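Local coordinates for hypothetical conserved protein (Geobacillus kaustophilus, PDB 2QYH) that is of unknown function but is probably a magnesium-binding phosphatase of the haloacid dehalogenase-like hydrolase family, at residues V121-S125 and L126-H130; D243-G246 and I247-G250. One frame throughout, in Å; residues are numbered along the deposited sequence.

Contact 1 of 2, residues V121-S125 and L126-H130; sequences VSMAS and LKFAH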
loop_
_atom_site.group_PDB
_atom_site.type_symbol
_atom_site.label_atom_id
_atom_site.label_comp_id
_atom_site.label_asym_id
_atom_site.label_seq_id
_atom_site.Cartn_x
_atom_site.Cartn_y
_atom_site.Cartn_z
ATOM N N VAL D 121 19.012 7.807 -2.063
ATOM C CA VAL D 121 18.790 7.751 -3.503
ATOM C C VAL D 121 18.192 6.464 -4.057
ATOM O O VAL D 121 17.148 6.488 -4.729
ATOM C CB VAL D 121 20.104 8.038 -4.254
ATOM C CG1 VAL D 121 19.979 7.671 -5.715
ATOM C CG2 VAL D 121 20.449 9.505 -4.114
ATOM N N SER D 122 18.857 5.342 -3.801
ATOM C CA SER D 122 18.383 4.060 -4.304
ATOM C C SER D 122 17.010 3.705 -3.745
ATOM O O SER D 122 16.197 3.082 -4.425
ATOM C CB SER D 122 19.374 2.956 -3.950
ATOM O OG SER D 122 19.380 2.728 -2.552
HETATM N N MSE D 123 16.755 4.102 -2.502
HETATM C CA MSE D 123 15.476 3.815 -1.857
HETATM C C MSE D 123 14.344 4.769 -2.250
HETATM O O MSE D 123 13.171 4.391 -2.250
HETATM C CB MSE D 123 15.639 3.834 -0.338
HETATM C CG MSE D 123 16.604 2.799 0.200
HETATM SE SE MSE D 123 15.999 0.955 0.089
HETATM C CE MSE D 123 14.145 1.206 -0.361
ATOM N N ALA D 124 14.690 6.009 -2.567
ATOM C CA ALA D 124 13.681 6.970 -2.959
ATOM C C ALA D 124 13.120 6.500 -4.293
ATOM O O ALA D 124 11.954 6.744 -4.618
ATOM C CB ALA D 124 14.300 8.344 -3.095
ATOM N N SER D 125 13.959 5.813 -5.062
ATOM C CA SER D 125 13.533 5.313 -6.359
ATOM C C SER D 125 12.503 4.195 -6.203
ATOM O O SER D 125 11.730 3.921 -7.123
ATOM C CB SER D 125 14.738 4.826 -7.171
ATOM O OG SER D 125 15.342 3.691 -6.586
ATOM N N LEU D 126 12.504 3.549 -5.042
ATOM C CA LEU D 126 11.550 2.486 -4.738
ATOM C C LEU D 126 10.363 3.165 -4.055
ATOM O O LEU D 126 9.393 2.511 -3.652
ATOM C CB LEU D 126 12.184 1.473 -3.786
ATOM C CG LEU D 126 12.716 0.149 -4.343
ATOM C CD1 LEU D 126 13.231 0.324 -5.755
ATOM C CD2 LEU D 126 13.805 -0.370 -3.419
ATOM N N LYS D 127 10.469 4.491 -3.947
ATOM C CA LYS D 127 9.474 5.357 -3.323
ATOM C C LYS D 127 9.406 5.152 -1.819
ATOM O O LYS D 127 8.338 5.237 -1.212
ATOM C CB LYS D 127 8.091 5.156 -3.955
ATOM C CG LYS D 127 8.010 5.602 -5.406
ATOM C CD LYS D 127 8.543 7.024 -5.574
ATOM C CE LYS D 127 8.472 7.490 -7.019
ATOM N NZ LYS D 127 7.066 7.579 -7.507
ATOM N N PHE D 128 10.565 4.889 -1.226
ATOM C CA PHE D 128 10.667 4.697 0.212
ATOM C C PHE D 128 11.593 5.692 0.887
ATOM O O PHE D 128 12.563 6.182 0.291
ATOM C CB PHE D 128 11.126 3.276 0.532
ATOM C CG PHE D 128 10.012 2.295 0.614
ATOM C CD1 PHE D 128 9.579 1.620 -0.518
ATOM C CD2 PHE D 128 9.384 2.054 1.833
ATOM C CE1 PHE D 128 8.531 0.711 -0.445
ATOM C CE2 PHE D 128 8.333 1.149 1.920
ATOM C CZ PHE D 128 7.905 0.477 0.777
ATOM N N ALA D 129 11.280 6.001 2.132
ATOM C CA ALA D 129 12.091 6.914 2.898
ATOM C C ALA D 129 13.256 6.108 3.470
ATOM O O ALA D 129 13.228 4.872 3.454
ATOM C CB ALA D 129 11.240 7.516 4.020
ATOM N N HIS D 130 14.289 6.797 3.932
ATOM C CA HIS D 130 15.441 6.114 4.498
ATOM C C HIS D 130 14.960 5.239 5.666
ATOM O O HIS D 130 14.265 5.705 6.577
ATOM C CB HIS D 130 16.494 7.149 4.931
ATOM C CG HIS D 130 17.846 6.568 5.213
ATOM N ND1 HIS D 130 18.075 5.702 6.260
ATOM C CD2 HIS D 130 19.046 6.763 4.616
ATOM C CE1 HIS D 130 19.360 5.391 6.297
ATOM N NE2 HIS D 130 19.970 6.023 5.308
#
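Met123 CE, the methyl of a selenomethionine, comes obliquely to the Phe128 ring and lies 3.8 Å from Phe128 CB. The Phe128 side chain also meets Met49 of the same chain and Gln56 of the second subunit, and a glycerol, probably from the crystallisation liquor, lies about 4 Å from that side chain. A second flat group, the Met123 carbonyl, is gripped from both faces: Leu126 N stands above its plane, 3.0 Å from Met123 O, while Phe128 N comes from the opposite face, 2.8 Å from Met123 O and only 29° out of plane. Two donors thus share one acceptor, and the bond from Phe128 is the straighter.

Beside this, Lys127 N donates to Ala124 O at 2.8 Å. Met123 CG lies anti to the carbonyl carbon and beside the backbone N (chi1 -61°), and bends at both chi2 and chi3 carry CE to Phe128 CB and to Leu126 CD2. Met123 CE is 3.5 Å from Leu126 CD2, a small apolar cluster against the polar turn. Lys127 lays its CD alongside Ala124 O, and its NZ goes on to Leu21 O of the second subunit.

With Lys127 at positive phi and Phe128 and Lys127 bonding back to Met123 and Ala124, this is a Schellman motif ending helix 117-124, at the subunit interface.

Contact 2 of 2, residues D243-G246 and I247-G250; sequences DKEG and IWYG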
loop_
_atom_site.group_PDB
_atom_site.type_symbol
_atom_site.label_atom_id
_atom_site.label_comp_id
_atom_site.label_asym_id
_atom_site.label_seq_id
_atom_site.Cartn_x
_atom_site.Cartn_y
_atom_site.Cartn_z
ATOM N N ASP D 243 -2.481 -2.761 -20.480
ATOM C CA ASP D 243 -3.550 -1.776 -20.559
ATOM C C ASP D 243 -4.603 -2.118 -21.612
ATOM O O ASP D 243 -5.435 -1.285 -21.958
ATOM C CB ASP D 243 -2.963 -0.388 -20.819
ATOM C CG ASP D 243 -2.254 -0.294 -22.146
ATOM O OD1 ASP D 243 -1.458 -1.197 -22.470
ATOM O OD2 ASP D 243 -2.486 0.695 -22.864
ATOM N N LYS D 244 -4.570 -3.349 -22.110
ATOM C CA LYS D 244 -5.535 -3.796 -23.111
ATOM C C LYS D 244 -6.243 -5.043 -22.615
ATOM O O LYS D 244 -6.540 -5.949 -23.392
ATOM C CB LYS D 244 -4.834 -4.102 -24.435
ATOM C CG LYS D 244 -4.222 -2.889 -25.100
ATOM C CD LYS D 244 -5.290 -1.877 -25.450
ATOM C CE LYS D 244 -4.682 -0.617 -26.030
ATOM N NZ LYS D 244 -5.739 0.355 -26.416
ATOM N N GLU D 245 -6.508 -5.078 -21.311
ATOM C CA GLU D 245 -7.171 -6.209 -20.680
ATOM C C GLU D 245 -6.334 -7.472 -20.870
ATOM O O GLU D 245 -6.869 -8.577 -20.996
ATOM C CB GLU D 245 -8.564 -6.408 -21.277
ATOM C CG GLU D 245 -9.401 -5.142 -21.324
ATOM C CD GLU D 245 -10.884 -5.444 -21.402
ATOM O OE1 GLU D 245 -11.246 -6.456 -22.041
ATOM O OE2 GLU D 245 -11.689 -4.674 -20.831
ATOM N N GLY D 246 -5.015 -7.293 -20.881
ATOM C CA GLY D 246 -4.106 -8.411 -21.062
ATOM C C GLY D 246 -4.388 -9.620 -20.188
ATOM O O GLY D 246 -4.494 -10.747 -20.682
ATOM N N ILE D 247 -4.515 -9.396 -18.885
ATOM C CA ILE D 247 -4.775 -10.492 -17.969
ATOM C C ILE D 247 -6.135 -11.148 -18.169
ATOM O O ILE D 247 -6.229 -12.371 -18.218
ATOM C CB ILE D 247 -4.610 -10.030 -16.528
ATOM C CG1 ILE D 247 -3.118 -9.831 -16.265
ATOM C CG2 ILE D 247 -5.219 -11.051 -15.568
ATOM C CD1 ILE D 247 -2.787 -9.377 -14.894
ATOM N N TRP D 248 -7.183 -10.340 -18.295
ATOM C CA TRP D 248 -8.523 -10.870 -18.506
ATOM C C TRP D 248 -8.581 -11.691 -19.791
ATOM O O TRP D 248 -9.072 -12.822 -19.804
ATOM C CB TRP D 248 -9.536 -9.723 -18.582
ATOM C CG TRP D 248 -10.892 -10.156 -19.041
ATOM C CD1 TRP D 248 -11.356 -10.175 -20.326
ATOM C CD2 TRP D 248 -11.949 -10.681 -18.230
ATOM N NE1 TRP D 248 -12.633 -10.679 -20.366
ATOM C CE2 TRP D 248 -13.022 -10.998 -19.090
ATOM C CE3 TRP D 248 -12.089 -10.916 -16.856
ATOM C CZ2 TRP D 248 -14.225 -11.541 -18.626
ATOM C CZ3 TRP D 248 -13.286 -11.456 -16.392
ATOM C CH2 TRP D 248 -14.338 -11.761 -17.277
ATOM N N TYR D 249 -8.073 -11.107 -20.870
ATOM C CA TYR D 249 -8.063 -11.765 -22.166
ATOM C C TYR D 249 -7.302 -13.082 -22.100
ATOM O O TYR D 249 -7.789 -14.119 -22.559
ATOM C CB TYR D 249 -7.426 -10.849 -23.214
ATOM C CG TYR D 249 -7.373 -11.459 -24.592
ATOM C CD1 TYR D 249 -6.193 -12.014 -25.091
ATOM C CD2 TYR D 249 -8.517 -11.517 -25.386
ATOM C CE1 TYR D 249 -6.156 -12.612 -26.350
ATOM C CE2 TYR D 249 -8.492 -12.110 -26.643
ATOM C CZ TYR D 249 -7.313 -12.656 -27.120
ATOM O OH TYR D 249 -7.301 -13.237 -28.363
ATOM N N GLY D 250 -6.106 -13.033 -21.526
ATOM C CA GLY D 250 -5.296 -14.231 -21.417
ATOM C C GLY D 250 -6.011 -15.339 -20.672
ATOM O O GLY D 250 -6.086 -16.470 -21.150
#
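Glu245 and Tyr249 meet through backbone hydrogen bonding: Tyr249 N donates to Glu245 O at 2.8 Å, nearly straight and along the C=O axis. One residue on, Gly250 N reaches Gly246 O at 2.9 Å. Together they make the first turn of helix 246-253, with Glu245 as the N-cap residue. Gly246 O is also bonded by the hydroxyl of Thr239, which ties the new helix to the chain just after strand 237-238.

Side-chain contact is looser. With Trp248 CG anti to the backbone N (chi1 170°), the indole lies alongside the Glu245 chain and points the same way, carboxylate and indole planes 64° apart and Glu245 OE1 4.1 Å from Trp248 CD1. The Trp248 side chain also packs on Ser24, Glu27 and Arg31 of helix 23-34. Tyr249 CB lies beside Glu245 O, while the ring leads away to a cation-pi contact with Lys240. Ile247 packs on Thr13 and Leu14, by the likely HAD-type aspartate motif.

The chemistry implies a helix start held chiefly by main-chain bonds, with Ile247 turned inward and the side chains of Glu245, Trp248 and Tyr249 in polar or charged surroundings partly open to solvent.

From the N terminus, the chain first builds strand 5-8 and its neighbours in the mixed sheet, then crosses into the region of the five-stranded antiparallel sheet, probably the cap domain, where contact 1 turns the chain out of helix 117-124. It returns to the mixed sheet through strands 202-206, 220-223 and 237-238 before contact 2 opens helix 246-253. The two are in series, neither nesting nor crossing, and each closes only a single turn. The centres of contact 1 and contact 2 lie 31 Å apart. Contact 1 sets the end of helix 117-124 against strand 165-171 and the second subunit, whereas contact 2 joins the C-terminal helix to helix 23-34.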